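Local coordinates for trehalose-6-phosphate phosphatase (Candida albicans, PDB 5DXF), which belongs to glycosyltransferase family 20, its crystallised N-terminal domain built as the two Rossmann-like lobes of a GT-B fold, at residues 388-391 / 392-396. Residues are numbered along the deposited sequence; the frame is centred on the assembly and turned at random.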
loop_
_atom_site.group_PDB
_atom_site.type_symbol
_atom_site.label_atom_id
_atom_site.label_comp_id
_atom_site.label_asym_id
_atom_site.label_seq_id
_atom_site.Cartn_x
_atom_site.Cartn_y
_atom_site.Cartn_z
ATOM N N THR A 388 -13.572 17.545 -4.102
ATOM C CA THR A 388 -13.617 18.602 -5.086
ATOM C C THR A 388 -14.396 19.827 -4.609
ATOM O O THR A 388 -13.978 20.967 -4.823
ATOM C CB THR A 388 -14.240 18.071 -6.369
ATOM O OG1 THR A 388 -13.300 17.220 -7.039
ATOM C CG2 THR A 388 -14.593 19.181 -7.251
ATOM N N GLU A 389 -15.532 19.583 -3.964
ATOM C CA GLU A 389 -16.345 20.659 -3.413
ATOM C C GLU A 389 -15.564 21.452 -2.368
ATOM O O GLU A 389 -15.574 22.687 -2.374
ATOM C CB GLU A 389 -17.636 20.096 -2.808
ATOM C CG GLU A 389 -18.504 21.127 -2.094
ATOM C CD GLU A 389 -19.857 20.574 -1.677
ATOM O OE1 GLU A 389 -20.527 21.204 -0.831
ATOM O OE2 GLU A 389 -20.254 19.512 -2.204
ATOM N N ILE A 390 -14.877 20.735 -1.484
ATOM C CA ILE A 390 -14.073 21.376 -0.450
ATOM C C ILE A 390 -12.933 22.184 -1.070
ATOM O O ILE A 390 -12.663 23.307 -0.645
ATOM C CB ILE A 390 -13.497 20.343 0.540
ATOM C CG1 ILE A 390 -14.615 19.472 1.114
ATOM C CG2 ILE A 390 -12.750 21.039 1.664
ATOM C CD1 ILE A 390 -14.121 18.220 1.813
ATOM N N ILE A 391 -12.277 21.618 -2.080
ATOM C CA ILE A 391 -11.206 22.325 -2.779
ATOM C C ILE A 391 -11.723 23.616 -3.405
ATOM O O ILE A 391 -11.123 24.681 -3.236
ATOM C CB ILE A 391 -10.562 21.452 -3.875
ATOM C CG1 ILE A 391 -9.804 20.281 -3.248
ATOM C CG2 ILE A 391 -9.609 22.278 -4.721
ATOM C CD1 ILE A 391 -9.158 19.361 -4.260
ATOM N N SER A 392 -12.842 23.517 -4.115
ATOM C CA SER A 392 -13.474 24.681 -4.718
ATOM C C SER A 392 -13.810 25.732 -3.667
ATOM O O SER A 392 -13.642 26.927 -3.909
ATOM C CB SER A 392 -14.740 24.277 -5.478
ATOM O OG SER A 392 -14.427 23.514 -6.630
ATOM N N ARG A 393 -14.269 25.284 -2.500
ATOM C CA ARG A 393 -14.630 26.199 -1.419
ATOM C C ARG A 393 -13.412 26.939 -0.870
ATOM O O ARG A 393 -13.440 28.163 -0.704
ATOM C CB ARG A 393 -15.331 25.443 -0.288
ATOM C CG ARG A 393 -16.220 26.312 0.591
ATOM C CD ARG A 393 -16.446 25.660 1.950
ATOM N NE ARG A 393 -16.704 24.227 1.822
ATOM C CZ ARG A 393 -16.382 23.319 2.740
ATOM N NH1 ARG A 393 -15.786 23.689 3.864
ATOM N NH2 ARG A 393 -16.652 22.036 2.534
ATOM N N ILE A 394 -12.346 26.192 -0.593
ATOM C CA ILE A 394 -11.107 26.764 -0.075
ATOM C C ILE A 394 -10.486 27.751 -1.062
ATOM O O ILE A 394 -10.086 28.851 -0.680
ATOM C CB ILE A 394 -10.072 25.665 0.259
ATOM C CG1 ILE A 394 -10.616 24.729 1.338
ATOM C CG2 ILE A 394 -8.761 26.282 0.710
ATOM C CD1 ILE A 394 -9.666 23.615 1.712
ATOM N N ASN A 395 -10.413 27.359 -2.331
ATOM C CA ASN A 395 -9.851 28.237 -3.352
ATOM C C ASN A 395 -10.719 29.466 -3.600
ATOM O O ASN A 395 -10.209 30.537 -3.923
ATOM C CB ASN A 395 -9.639 27.476 -4.661
ATOM C CG ASN A 395 -8.531 26.448 -4.559
ATOM O OD1 ASN A 395 -7.701 26.500 -3.651
ATOM N ND2 ASN A 395 -8.506 25.510 -5.499
ATOM N N SER A 396 -12.030 29.310 -3.455
ATOM C CA SER A 396 -12.936 30.444 -3.586
ATOM C C SER A 396 -12.757 31.422 -2.433
ATOM O O SER A 396 -12.799 32.638 -2.624
ATOM C CB SER A 396 -14.390 29.976 -3.649
ATOM O OG SER A 396 -15.279 31.068 -3.498
HETATM O O HOH W 1 -18.520 21.235 1.183
#
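Two successive turns of helix 381-398 meet here, held by i to i+4 backbone bonds, with Ile390 and Ile394 packed on the inward side and Ser392 on the outer. Ser392 N donates to Thr388 O at 2.9 Å, with an N-H...O angle of 169°, and Asn395 N to Ile391 O is equally straight. Thr388 O accepts a second bond: Ser392 OG lies 3.2 Å from it, above the carbonyl plane and on the face opposite Ser392 N. A chi1 of -69° sets OG beside its own backbone N, which turns the hydroxyl back over the preceding turn.

This helix is the crossover of a beta-alpha-beta unit between parallel strands 367-374 and 406-409, as expected in a Rossmann-like GT-B lobe. Ile390 and Ile394 point the same way, CG2 of the former 4.0 Å from CD1 of the latter, and together they reach Leu350 and Leu357 of helix 346-359. Ile391 lies alongside Asn395 and extends to Val406 and His408; its CG2 is 3.5 Å from Asn395 ND2, while Asn395 OD1 accepts from Val406 N and so ties the helix to the next strand.

Arg393 bends at chi3 (-43°), bringing its guanidinium back across Ile390: CG2 lies over one face and CG1 is 3.6 Å from NH2. NH1 forms a salt bridge with Glu354. Glu389 OE1 stands 5.2 Å from Arg393 NH2, too far for direct pairing, and a modelled water lies between them, 2.8 Å from OE1.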